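Local coordinates for sigma-C capsid protein (Avian reovirus, PDB 2VRS) that attaches avian reovirus to host cells as a homotrimeric capsid fibre and induces cell apoptosis, at residues 161-166 against 174-179; 129-134 against 188-193; 122-127 against 198-203. All blocks are in the same frame, centred on the assembly; numbering follows the deposited sequence.

Contact 1: 161-166 against 174-179; sequences VDVSFT and YQAYGV. With ZN (zinc ion), chain P.
Val161 and Val163 are tied to Ala176 and Tyr174 by four backbone hydrogen bonds, two for each antiparallel pair. Ala176 O is gripped twice: Val161 N reaches it from above the carbonyl plane, while Gln175 NE2, 3.0 Å from Ala176 O, lies on a lone pair in that plane. With its chain bent at chi2 (62°), Gln175 curls its amide round to the carbonyl of the next residue, and that oxygen lies in the amide plane.

On the polar face, Asp162 and Gln175 meet through water rather than directly. The water donates to Asp162 OD1 at 2.7 Å and accepts from Gln175 NE2 at 3.1 Å. Asp162 OD2 forms a salt bridge with Arg206 of the second subunit, so this face looks toward the trimer interface.

The other face is mostly apolar, Tyr174 being the exception. Beta-branched Val161 fits an extended strand and sets CG2 3.6 Å from Gly178 N, where glycine leaves room for it. Phe165 CZ comes to the edge of the Tyr174 ring, 3.7 Å from Tyr174 CE2. That ring ends in the phenolic OH, which binds zinc at 2.0 Å, with His172 as a further ligand. Strands 159-167 and 170-180 thus form a classic antiparallel beta hairpin, with the zinc site near its turn.

Contact 2: 129-134 against 188-193; sequences VLLTFD and ITFPTG
Strands 128-134 and 185-191 lie antiparallel in the C-terminal beta domain, and their contact is a largely buried beta pairing whose apolar face looks into the core. Val129 pairs with Phe190 and Leu131 with Ile188, each through two backbone hydrogen bonds. Between them Leu130 and Thr189 make the non-hydrogen-bonded pair, where the backbones draw in to a CA-CA distance of 4.5 Å between Leu130 and Thr189. Here Leu130 CA directs its hydrogen at Ile188 O, 3.2 Å away.

Inside, the Phe190 ring is the centrepiece. Val129 CG1 sits over one of its faces in a CH-pi contact, 3.7 Å from the ring centroid and 21° off the normal, because chi1 (63°) places this methyl between the backbone N and the carbonyl carbon. The branched valine has a second use for the methyl: it also touches Thr192 CG2 at 3.7 Å. Leu131 CB meets the edge of the same ring and packs 3.8 Å from Ile188 CG1. Further along, Ile188 CD1 reaches the edge of the Phe133 ring, 4.0 Å from Phe133 CE2. On the other face Leu130 CD1 lies alongside Thr189, 3.4 Å from Thr189 OG1; threonine suits this partly exposed face, being both beta-branched and polar. Past the strand end, Thr192 OG1 is held by Ser126 O.

Strand 81-92 flanks 128-134 and strand 170-180 flanks 185-191, while Phe190 packs on Phe165 of strand 159-167 and on Ile200 and Leu203 of strand 198-210.

Contact 3: 122-127 against 198-203; sequences LTVTSN and ANIRSL
Leu122, Val124 and Ile200 form the apolar centre, with Ala198 at its margin. Ile200 CG1 lies 4.1 Å from Leu122 CB, and Ile200 CD1 extends to 4.3 Å from Val124 CG1. Chi1 of Ile200 (70°) sets CG1 between the backbone N and the carbonyl carbon, which brings it within 3.6 Å of Leu122 O. The other methyl of Val124, CG2, lies nearest the backbone of Ala198, 3.7 Å from Ala198 O, with Ala198 CB a little farther off. Bulky branched residues suit the buried part of this face, and alanine its partly exposed end.

Around this centre the backbones are joined by four hydrogen bonds. Leu122 and Ile200 exchange one pair and Val124 and Ala198 the other, so both ends of the short ladder are fixed. Between them Thr123 and Asn199 come close, and Thr123 CA offers its hydrogen to Ala198 O at 3.4 Å.

The polar groups lie on the opposite face of the pair. The Thr123 and Asn199 side chains cross at about a right angle, with Asn199 ND2 3.5 Å from Thr123 OG1. Asn199 ND2 makes its hydrogen bond to Asn121 OD1, at the start of strand 121-124.

Inward, Leu122 rests on Leu131 of strand 128-134 and Ile99 of strand 98-108, and Ile200 on Phe165 of strand 159-167. Beyond Ile200 the chain turns a corner at Ser202, after which Leu203 packs on Leu131, Val163 and Met101.

How the contacts relate
All three contacts are antiparallel pairings in the C-terminal domain, and along the chain contact 1 is nested within contact 2 and contact 2 within contact 3. Contact 2 is the most buried and relies on aromatic and aliphatic packing; contacts 1 and 3 are only partly buried. Contact 1 alone among them touches another subunit and holds a zinc ligand; a salt bridge and a water bridge mark one face and the metal the other, whereas contact 3 has neutral amide and hydroxyl groups on its polar face. Strands 170-180 and 185-191 are neighbours, joining contacts 1 and 2, and 159-167 beside 198-210 joins contacts 1 and 3. Thr192 meets Ser126 and Asn127, bridging contacts 2 and 3.

Contact 1: 161-166 against 174-179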
ATOM      1  N   VAL C 161     -14.357  -1.677  17.051  1.00 14.02           N
ATOM      2  CA  VAL C 161     -15.688  -1.499  16.503  1.00 15.09           C
ATOM      3  C   VAL C 161     -16.333  -0.435  17.416  1.00 13.22           C
ATOM      4  O   VAL C 161     -16.294  -0.552  18.633  1.00 17.47           O
ATOM      5  CB  VAL C 161     -16.536  -2.821  16.555  1.00 14.71           C
ATOM      6  CG1 VAL C 161     -17.986  -2.545  16.159  1.00 15.91           C
ATOM      7  CG2 VAL C 161     -15.944  -3.965  15.691  1.00 12.65           C
ATOM      8  N   ASP C 162     -16.970   0.586  16.824  1.00 14.15           N
ATOM      9  CA  ASP C 162     -17.724   1.569  17.614  1.00 16.34           C
ATOM     10  C   ASP C 162     -19.206   1.200  17.614  1.00 17.54           C
ATOM     11  O   ASP C 162     -19.768   0.921  16.567  1.00 16.26           O
ATOM     12  CB  ASP C 162     -17.588   2.951  16.972  1.00 14.22           C
ATOM     13  CG  ASP C 162     -16.204   3.539  17.127  1.00 26.07           C
ATOM     14  OD1 ASP C 162     -15.443   3.116  18.007  1.00 24.91           O
ATOM     15  OD2 ASP C 162     -15.908   4.445  16.364  1.00 39.68           O
ATOM     16  N   VAL C 163     -19.843   1.231  18.777  1.00 15.54           N
ATOM     17  CA  VAL C 163     -21.244   0.882  18.856  1.00 17.69           C
ATOM     18  C   VAL C 163     -21.944   2.016  19.604  1.00 20.10           C
ATOM     19  O   VAL C 163     -21.358   2.628  20.518  1.00 18.95           O
ATOM     20  CB  VAL C 163     -21.419  -0.466  19.594  1.00 19.56           C
ATOM     21  CG1 VAL C 163     -22.859  -0.761  19.898  1.00 31.23           C
ATOM     22  CG2 VAL C 163     -20.835  -1.594  18.729  1.00 19.02           C
ATOM     23  N   SER C 164     -23.185   2.284  19.204  1.00 16.23           N
ATOM     24  CA  SER C 164     -24.050   3.186  19.981  1.00 17.28           C
ATOM     25  C   SER C 164     -25.484   2.642  19.941  1.00 17.26           C
ATOM     26  O   SER C 164     -25.843   1.915  19.022  1.00 17.12           O
ATOM     27  CB  SER C 164     -23.970   4.617  19.417  1.00 19.34           C
ATOM     28  OG  SER C 164     -24.833   4.794  18.318  1.00 25.38           O
ATOM     29  N   PHE C 165     -26.277   2.938  20.969  1.00 17.39           N
ATOM     30  CA  PHE C 165     -27.691   2.521  20.932  1.00 16.52           C
ATOM     31  C   PHE C 165     -28.433   3.333  21.975  1.00 18.14           C
ATOM     32  O   PHE C 165     -27.816   3.957  22.871  1.00 19.05           O
ATOM     33  CB  PHE C 165     -27.806   1.022  21.249  1.00 15.94           C
ATOM     34  CG  PHE C 165     -27.061   0.595  22.498  1.00 19.21           C
ATOM     35  CD1 PHE C 165     -27.648   0.710  23.771  1.00 20.82           C
ATOM     36  CD2 PHE C 165     -25.758   0.109  22.407  1.00 18.53           C
ATOM     37  CE1 PHE C 165     -26.946   0.343  24.932  1.00 23.29           C
ATOM     38  CE2 PHE C 165     -25.059  -0.270  23.551  1.00 22.05           C
ATOM     39  CZ  PHE C 165     -25.648  -0.163  24.820  1.00 23.72           C
ATOM     40  N   THR C 166     -29.769   3.227  21.907  1.00 20.56           N
ATOM     41  CA  THR C 166     -30.631   3.845  22.908  1.00 21.20           C
ATOM     42  C   THR C 166     -31.117   2.753  23.881  1.00 25.89           C
ATOM     43  O   THR C 166     -31.539   1.665  23.449  1.00 23.54           O
ATOM     44  CB  THR C 166     -31.813   4.515  22.220  1.00 25.54           C
ATOM     45  OG1 THR C 166     -31.315   5.518  21.333  1.00 23.68           O
ATOM     46  CG2 THR C 166     -32.748   5.174  23.252  1.00 29.76           C
ATOM     47  N   TYR C 174     -19.927   3.023  22.967  1.00 19.21           N
ATOM     48  CA  TYR C 174     -18.774   2.315  23.520  1.00 20.93           C
ATOM     49  C   TYR C 174     -17.799   2.017  22.399  1.00 19.11           C
ATOM     50  O   TYR C 174     -18.203   1.782  21.272  1.00 20.76           O
ATOM     51  CB  TYR C 174     -19.200   0.958  24.132  1.00 22.39           C
ATOM     52  CG  TYR C 174     -20.160   1.146  25.279  1.00 22.46           C
ATOM     53  CD1 TYR C 174     -19.699   1.590  26.527  1.00 27.10           C
ATOM     54  CD2 TYR C 174     -21.535   1.004  25.090  1.00 23.73           C
ATOM     55  CE1 TYR C 174     -20.579   1.826  27.583  1.00 33.97           C
ATOM     56  CE2 TYR C 174     -22.445   1.241  26.161  1.00 27.21           C
ATOM     57  CZ  TYR C 174     -21.954   1.662  27.396  1.00 31.28           C
ATOM     58  OH  TYR C 174     -22.824   1.908  28.461  1.00 33.00           O
ATOM     59  N   GLN C 175     -16.528   2.070  22.764  1.00 17.80           N
ATOM     60  CA  GLN C 175     -15.441   1.552  21.966  1.00 17.47           C
ATOM     61  C   GLN C 175     -15.446   0.077  22.235  1.00 19.46           C
ATOM     62  O   GLN C 175     -15.097  -0.331  23.348  1.00 24.78           O
ATOM     63  CB  GLN C 175     -14.106   2.151  22.491  1.00 24.66           C
ATOM     64  CG  GLN C 175     -12.835   1.476  21.875  1.00 30.81           C
ATOM     65  CD  GLN C 175     -12.832   1.680  20.416  1.00 30.06           C
ATOM     66  OE1 GLN C 175     -12.594   2.795  19.950  1.00 31.60           O
ATOM     67  NE2 GLN C 175     -13.143   0.632  19.658  1.00 27.68           N
ATOM     68  N   ALA C 176     -15.790  -0.746  21.238  1.00 19.57           N
ATOM     69  CA  ALA C 176     -15.860  -2.194  21.434  1.00 17.96           C
ATOM     70  C   ALA C 176     -14.859  -2.922  20.491  1.00 17.02           C
ATOM     71  O   ALA C 176     -14.030  -2.260  19.841  1.00 16.61           O
ATOM     72  CB  ALA C 176     -17.269  -2.659  21.221  1.00 19.05           C
ATOM     73  N   TYR C 177     -14.916  -4.251  20.430  1.00 16.66           N
ATOM     74  CA  TYR C 177     -14.025  -5.037  19.557  1.00 16.55           C
ATOM     75  C   TYR C 177     -14.809  -6.150  18.878  1.00 17.28           C
ATOM     76  O   TYR C 177     -15.798  -6.677  19.437  1.00 17.82           O
ATOM     77  CB  TYR C 177     -12.849  -5.622  20.363  1.00 21.40           C
ATOM     78  CG  TYR C 177     -11.955  -4.492  20.841  1.00 19.74           C
ATOM     79  CD1 TYR C 177     -12.257  -3.781  22.031  1.00 21.62           C
ATOM     80  CD2 TYR C 177     -10.885  -4.061  20.052  1.00 17.30           C
ATOM     81  CE1 TYR C 177     -11.487  -2.675  22.436  1.00 26.09           C
ATOM     82  CE2 TYR C 177     -10.095  -2.947  20.456  1.00 18.65           C
ATOM     83  CZ  TYR C 177     -10.417  -2.275  21.639  1.00 20.81           C
ATOM     84  OH  TYR C 177      -9.693  -1.172  22.055  1.00 28.41           O
ATOM     85  N   GLY C 178     -14.354  -6.514  17.694  1.00 14.14           N
ATOM     86  CA  GLY C 178     -14.828  -7.687  16.981  1.00 13.67           C
ATOM     87  C   GLY C 178     -13.720  -8.686  16.725  1.00 19.06           C
ATOM     88  O   GLY C 178     -12.543  -8.374  16.909  1.00 16.94           O
ATOM     89  N   VAL C 179     -14.095  -9.900  16.317  1.00 13.85           N
ATOM     90  CA  VAL C 179     -13.086 -10.893  15.896  1.00 19.80           C
ATOM     91  C   VAL C 179     -13.753 -11.830  14.914  1.00 19.55           C
ATOM     92  O   VAL C 179     -14.935 -12.159  15.073  1.00 16.88           O
ATOM     93  CB  VAL C 179     -12.495 -11.648  17.142  1.00 22.29           C
ATOM     94  CG1 VAL C 179     -13.562 -12.527  17.815  1.00 21.61           C
ATOM     95  CG2 VAL C 179     -11.278 -12.487  16.751  1.00 23.70           C
TER
HETATM   96 ZN    ZN P1329     -23.568   3.746  28.679  0.50 27.45          ZN
HETATM   97  O   HOH W   1     -13.478   1.685  16.756  1.00 33.98           O

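Contact 2: 129-134 against 188-193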
ATOM      1  N   VAL C 129     -23.147  -8.146  25.602  1.00 22.06           N
ATOM      2  CA  VAL C 129     -23.813  -8.962  24.602  1.00 20.17           C
ATOM      3  C   VAL C 129     -22.847  -9.197  23.435  1.00 23.34           C
ATOM      4  O   VAL C 129     -21.965  -8.354  23.175  1.00 22.48           O
ATOM      5  CB  VAL C 129     -25.112  -8.293  24.104  1.00 21.85           C
ATOM      6  CG1 VAL C 129     -24.819  -6.947  23.402  1.00 20.19           C
ATOM      7  CG2 VAL C 129     -25.915  -9.214  23.189  1.00 21.60           C
ATOM      8  N   LEU C 130     -23.021 -10.343  22.767  1.00 19.19           N
ATOM      9  CA  LEU C 130     -22.295 -10.669  21.556  1.00 20.56           C
ATOM     10  C   LEU C 130     -23.253 -10.597  20.371  1.00 24.28           C
ATOM     11  O   LEU C 130     -24.411 -11.018  20.462  1.00 24.21           O
ATOM     12  CB  LEU C 130     -21.665 -12.062  21.667  1.00 19.85           C
ATOM     13  CG  LEU C 130     -20.286 -12.149  22.320  1.00 24.39           C
ATOM     14  CD1 LEU C 130     -20.170 -11.598  23.751  1.00 20.88           C
ATOM     15  CD2 LEU C 130     -19.778 -13.601  22.244  1.00 26.26           C
ATOM     16  N   LEU C 131     -22.765 -10.070  19.261  1.00 17.25           N
ATOM     17  CA  LEU C 131     -23.599  -9.898  18.037  1.00 16.69           C
ATOM     18  C   LEU C 131     -22.788 -10.389  16.866  1.00 19.52           C
ATOM     19  O   LEU C 131     -21.697  -9.901  16.597  1.00 16.40           O
ATOM     20  CB  LEU C 131     -23.943  -8.426  17.842  1.00 18.31           C
ATOM     21  CG  LEU C 131     -25.139  -8.104  16.958  1.00 23.40           C
ATOM     22  CD1 LEU C 131     -26.414  -8.818  17.522  1.00 24.35           C
ATOM     23  CD2 LEU C 131     -25.400  -6.565  16.850  1.00 21.71           C
ATOM     24  N   THR C 132     -23.351 -11.365  16.175  1.00 20.75           N
ATOM     25  CA  THR C 132     -22.659 -12.084  15.120  1.00 18.61           C
ATOM     26  C   THR C 132     -23.109 -11.626  13.720  1.00 17.24           C
ATOM     27  O   THR C 132     -24.303 -11.430  13.459  1.00 21.17           O
ATOM     28  CB  THR C 132     -22.784 -13.629  15.365  1.00 16.39           C
ATOM     29  OG1 THR C 132     -22.032 -13.958  16.537  1.00 21.19           O
ATOM     30  CG2 THR C 132     -22.217 -14.412  14.146  1.00 18.06           C
ATOM     31  N   PHE C 133     -22.128 -11.469  12.816  1.00 14.76           N
ATOM     32  CA  PHE C 133     -22.329 -10.984  11.434  1.00 16.94           C
ATOM     33  C   PHE C 133     -21.721 -12.042  10.503  1.00 16.75           C
ATOM     34  O   PHE C 133     -20.547 -12.041  10.207  1.00 16.92           O
ATOM     35  CB  PHE C 133     -21.617  -9.635  11.238  1.00 14.08           C
ATOM     36  CG  PHE C 133     -22.290  -8.518  11.968  1.00 16.95           C
ATOM     37  CD1 PHE C 133     -23.296  -7.792  11.334  1.00 17.00           C
ATOM     38  CD2 PHE C 133     -21.958  -8.252  13.304  1.00 15.29           C
ATOM     39  CE1 PHE C 133     -23.958  -6.751  12.016  1.00 16.42           C
ATOM     40  CE2 PHE C 133     -22.647  -7.212  14.037  1.00 16.80           C
ATOM     41  CZ  PHE C 133     -23.625  -6.465  13.381  1.00 14.88           C
ATOM     42  N   ASP C 134     -22.572 -12.942  10.051  1.00 14.64           N
ATOM     43  CA  ASP C 134     -22.189 -14.033   9.140  1.00 16.90           C
ATOM     44  C   ASP C 134     -22.653 -13.640   7.757  1.00 15.63           C
ATOM     45  O   ASP C 134     -23.808 -13.228   7.603  1.00 18.88           O
ATOM     46  CB  ASP C 134     -22.996 -15.252   9.620  1.00 21.15           C
ATOM     47  CG  ASP C 134     -22.760 -16.509   8.804  1.00 24.52           C
ATOM     48  OD1 ASP C 134     -22.313 -16.462   7.644  1.00 22.40           O
ATOM     49  OD2 ASP C 134     -23.094 -17.583   9.372  1.00 25.82           O
ATOM     50  N   ILE C 188     -19.015  -9.229  17.347  1.00 16.27           N
ATOM     51  CA  ILE C 188     -18.640  -8.113  18.193  1.00 18.07           C
ATOM     52  C   ILE C 188     -19.169  -8.302  19.622  1.00 18.30           C
ATOM     53  O   ILE C 188     -20.235  -8.893  19.820  1.00 18.67           O
ATOM     54  CB  ILE C 188     -19.118  -6.777  17.594  1.00 17.43           C
ATOM     55  CG1 ILE C 188     -20.635  -6.664  17.619  1.00 20.49           C
ATOM     56  CG2 ILE C 188     -18.522  -6.641  16.170  1.00 16.68           C
ATOM     57  CD1 ILE C 188     -21.150  -5.284  17.165  1.00 20.07           C
ATOM     58  N   THR C 189     -18.413  -7.789  20.589  1.00 18.20           N
ATOM     59  CA  THR C 189     -18.765  -7.866  22.011  1.00 16.40           C
ATOM     60  C   THR C 189     -18.843  -6.434  22.556  1.00 18.69           C
ATOM     61  O   THR C 189     -17.912  -5.635  22.363  1.00 19.79           O
ATOM     62  CB  THR C 189     -17.661  -8.622  22.760  1.00 22.09           C
ATOM     63  OG1 THR C 189     -17.589  -9.970  22.258  1.00 22.25           O
ATOM     64  CG2 THR C 189     -17.947  -8.609  24.262  1.00 20.33           C
ATOM     65  N   PHE C 190     -19.940  -6.098  23.228  1.00 19.82           N
ATOM     66  CA  PHE C 190     -20.099  -4.746  23.748  1.00 19.09           C
ATOM     67  C   PHE C 190     -20.995  -4.646  24.982  1.00 18.18           C
ATOM     68  O   PHE C 190     -21.858  -5.510  25.200  1.00 20.06           O
ATOM     69  CB  PHE C 190     -20.543  -3.785  22.617  1.00 17.59           C
ATOM     70  CG  PHE C 190     -21.880  -4.118  21.989  1.00 17.58           C
ATOM     71  CD1 PHE C 190     -21.965  -4.928  20.859  1.00 20.10           C
ATOM     72  CD2 PHE C 190     -23.071  -3.553  22.499  1.00 19.18           C
ATOM     73  CE1 PHE C 190     -23.209  -5.206  20.271  1.00 23.32           C
ATOM     74  CE2 PHE C 190     -24.307  -3.852  21.922  1.00 21.14           C
ATOM     75  CZ  PHE C 190     -24.376  -4.655  20.802  1.00 20.82           C
ATOM     76  N   PRO C 191     -20.759  -3.612  25.820  1.00 24.15           N
ATOM     77  CA  PRO C 191     -21.593  -3.367  26.984  1.00 23.70           C
ATOM     78  C   PRO C 191     -22.995  -3.003  26.538  1.00 22.87           C
ATOM     79  O   PRO C 191     -23.169  -2.328  25.503  1.00 21.38           O
ATOM     80  CB  PRO C 191     -20.943  -2.121  27.637  1.00 24.24           C
ATOM     81  CG  PRO C 191     -19.582  -2.047  27.070  1.00 25.07           C
ATOM     82  CD  PRO C 191     -19.689  -2.585  25.688  1.00 24.36           C
ATOM     83  N   THR C 192     -23.982  -3.431  27.323  1.00 23.14           N
ATOM     84  CA  THR C 192     -25.389  -3.143  27.050  1.00 24.04           C
ATOM     85  C   THR C 192     -25.944  -1.915  27.791  1.00 24.42           C
ATOM     86  O   THR C 192     -27.101  -1.522  27.547  1.00 24.51           O
ATOM     87  CB  THR C 192     -26.265  -4.325  27.460  1.00 25.48           C
ATOM     88  OG1 THR C 192     -26.122  -4.523  28.880  1.00 26.15           O
ATOM     89  CG2 THR C 192     -25.893  -5.596  26.674  1.00 22.70           C
ATOM     90  N   GLY C 193     -25.137  -1.317  28.671  1.00 26.74           N
ATOM     91  CA  GLY C 193     -25.525  -0.084  29.366  1.00 34.89           C
ATOM     92  C   GLY C 193     -26.322  -0.312  30.648  1.00 36.04           C
ATOM     93  O   GLY C 193     -26.920   0.629  31.175  1.00 38.86           O
TER

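Contact 3: 122-127 against 198-203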
ATOM      1  N   LEU C 122     -33.208  -5.050  20.119  1.00 25.45           N
ATOM      2  CA  LEU C 122     -32.577  -6.285  20.532  1.00 25.08           C
ATOM      3  C   LEU C 122     -32.802  -6.412  22.016  1.00 25.85           C
ATOM      4  O   LEU C 122     -32.509  -5.495  22.791  1.00 25.73           O
ATOM      5  CB  LEU C 122     -31.073  -6.199  20.195  1.00 27.57           C
ATOM      6  CG  LEU C 122     -30.225  -7.453  20.272  1.00 29.76           C
ATOM      7  CD1 LEU C 122     -30.500  -8.355  19.090  1.00 21.91           C
ATOM      8  CD2 LEU C 122     -28.732  -7.046  20.307  1.00 28.32           C
ATOM      9  N   THR C 123     -33.386  -7.534  22.435  1.00 24.40           N
ATOM     10  CA  THR C 123     -33.580  -7.772  23.852  1.00 25.46           C
ATOM     11  C   THR C 123     -32.301  -8.385  24.402  1.00 24.20           C
ATOM     12  O   THR C 123     -31.759  -9.317  23.808  1.00 28.73           O
ATOM     13  CB  THR C 123     -34.754  -8.748  24.081  1.00 29.83           C
ATOM     14  OG1 THR C 123     -35.957  -8.075  23.715  1.00 33.36           O
ATOM     15  CG2 THR C 123     -34.815  -9.183  25.548  1.00 25.75           C
ATOM     16  N   VAL C 124     -31.809  -7.802  25.492  1.00 27.94           N
ATOM     17  CA  VAL C 124     -30.567  -8.244  26.134  1.00 27.16           C
ATOM     18  C   VAL C 124     -30.915  -8.675  27.541  1.00 32.99           C
ATOM     19  O   VAL C 124     -31.941  -8.263  28.090  1.00 33.82           O
ATOM     20  CB  VAL C 124     -29.451  -7.141  26.160  1.00 27.84           C
ATOM     21  CG1 VAL C 124     -28.980  -6.825  24.729  1.00 29.51           C
ATOM     22  CG2 VAL C 124     -29.917  -5.878  26.884  1.00 27.17           C
ATOM     23  N   THR C 125     -30.065  -9.517  28.117  1.00 30.88           N
ATOM     24  CA  THR C 125     -30.315 -10.044  29.461  1.00 30.36           C
ATOM     25  C   THR C 125     -29.156  -9.848  30.419  1.00 34.45           C
ATOM     26  O   THR C 125     -29.255 -10.201  31.588  1.00 31.67           O
ATOM     27  CB  THR C 125     -30.681 -11.532  29.403  1.00 29.91           C
ATOM     28  OG1 THR C 125     -29.613 -12.262  28.801  1.00 31.79           O
ATOM     29  CG2 THR C 125     -31.933 -11.743  28.563  1.00 34.06           C
ATOM     30  N   SER C 126     -28.069  -9.249  29.944  1.00 30.11           N
ATOM     31  CA  SER C 126     -26.866  -9.141  30.743  1.00 31.10           C
ATOM     32  C   SER C 126     -26.188  -7.794  30.525  1.00 30.02           C
ATOM     33  O   SER C 126     -26.741  -6.931  29.835  1.00 30.59           O
ATOM     34  CB  SER C 126     -25.932 -10.314  30.427  1.00 33.22           C
ATOM     35  OG  SER C 126     -24.729 -10.199  31.165  1.00 47.04           O
ATOM     36  N   ASN C 127     -25.021  -7.594  31.139  1.00 27.43           N
ATOM     37  CA  ASN C 127     -24.297  -6.320  31.008  1.00 28.72           C
ATOM     38  C   ASN C 127     -23.370  -6.261  29.772  1.00 24.62           C
ATOM     39  O   ASN C 127     -22.764  -5.229  29.483  1.00 25.27           O
ATOM     40  CB  ASN C 127     -23.531  -5.992  32.288  1.00 31.25           C
ATOM     41  CG  ASN C 127     -22.449  -7.011  32.601  1.00 34.92           C
ATOM     42  OD1 ASN C 127     -22.506  -8.150  32.159  1.00 38.58           O
ATOM     43  ND2 ASN C 127     -21.465  -6.601  33.391  1.00 43.69           N
ATOM     44  N   ALA C 198     -33.725  -6.170  29.273  1.00 34.70           N
ATOM     45  CA  ALA C 198     -33.884  -4.806  28.806  1.00 30.61           C
ATOM     46  C   ALA C 198     -33.858  -4.832  27.307  1.00 30.83           C
ATOM     47  O   ALA C 198     -33.564  -5.861  26.696  1.00 30.42           O
ATOM     48  CB  ALA C 198     -32.773  -3.928  29.333  1.00 34.77           C
ATOM     49  N   ASN C 199     -34.204  -3.702  26.714  1.00 31.69           N
ATOM     50  CA  ASN C 199     -34.286  -3.583  25.279  1.00 30.52           C
ATOM     51  C   ASN C 199     -33.399  -2.425  24.856  1.00 28.51           C
ATOM     52  O   ASN C 199     -33.433  -1.354  25.467  1.00 32.21           O
ATOM     53  CB  ASN C 199     -35.745  -3.325  24.872  1.00 33.68           C
ATOM     54  CG  ASN C 199     -35.976  -3.465  23.389  1.00 40.88           C
ATOM     55  OD1 ASN C 199     -36.253  -2.478  22.700  1.00 43.81           O
ATOM     56  ND2 ASN C 199     -35.861  -4.696  22.880  1.00 41.94           N
ATOM     57  N   ILE C 200     -32.577  -2.673  23.841  1.00 28.76           N
ATOM     58  CA  ILE C 200     -31.804  -1.616  23.203  1.00 22.09           C
ATOM     59  C   ILE C 200     -32.257  -1.458  21.747  1.00 27.35           C
ATOM     60  O   ILE C 200     -32.632  -2.422  21.077  1.00 26.16           O
ATOM     61  CB  ILE C 200     -30.246  -1.866  23.361  1.00 23.33           C
ATOM     62  CG1 ILE C 200     -29.798  -3.069  22.524  1.00 22.85           C
ATOM     63  CG2 ILE C 200     -29.863  -2.026  24.850  1.00 26.97           C
ATOM     64  CD1 ILE C 200     -28.276  -3.265  22.434  1.00 25.88           C
ATOM     65  N   ARG C 201     -32.277  -0.227  21.261  1.00 21.71           N
ATOM     66  CA  ARG C 201     -32.759   0.013  19.911  1.00 21.05           C
ATOM     67  C   ARG C 201     -31.885   1.069  19.280  1.00 20.34           C
ATOM     68  O   ARG C 201     -30.969   1.594  19.934  1.00 18.71           O
ATOM     69  CB  ARG C 201     -34.238   0.460  19.933  1.00 22.90           C
ATOM     70  CG  ARG C 201     -34.450   1.782  20.689  1.00 26.71           C
ATOM     71  CD  ARG C 201     -35.911   2.271  20.679  1.00 29.01           C
ATOM     72  NE  ARG C 201     -36.095   3.375  21.621  1.00 31.78           N
ATOM     73  CZ  ARG C 201     -36.131   4.657  21.301  1.00 44.68           C
ATOM     74  NH1 ARG C 201     -36.014   5.037  20.027  1.00 41.64           N
ATOM     75  NH2 ARG C 201     -36.307   5.556  22.269  1.00 45.14           N
ATOM     76  N   SER C 202     -32.129   1.369  17.999  1.00 17.98           N
ATOM     77  CA  SER C 202     -31.329   2.381  17.270  1.00 21.79           C
ATOM     78  C   SER C 202     -29.831   2.050  17.365  1.00 22.29           C
ATOM     79  O   SER C 202     -28.990   2.928  17.654  1.00 21.76           O
ATOM     80  CB  SER C 202     -31.554   3.803  17.828  1.00 25.08           C
ATOM     81  OG  SER C 202     -32.935   4.158  17.732  1.00 29.05           O
ATOM     82  N   LEU C 203     -29.523   0.777  17.162  1.00 19.72           N
ATOM     83  CA  LEU C 203     -28.131   0.324  17.254  1.00 18.13           C
ATOM     84  C   LEU C 203     -27.378   0.791  16.023  1.00 16.15           C
ATOM     85  O   LEU C 203     -27.887   0.688  14.899  1.00 17.96           O
ATOM     86  CB  LEU C 203     -28.082  -1.217  17.361  1.00 20.95           C
ATOM     87  CG  LEU C 203     -26.718  -1.926  17.369  1.00 20.71           C
ATOM     88  CD1 LEU C 203     -25.862  -1.642  18.654  1.00 20.07           C
ATOM     89  CD2 LEU C 203     -26.969  -3.452  17.191  1.00 21.38           C
TER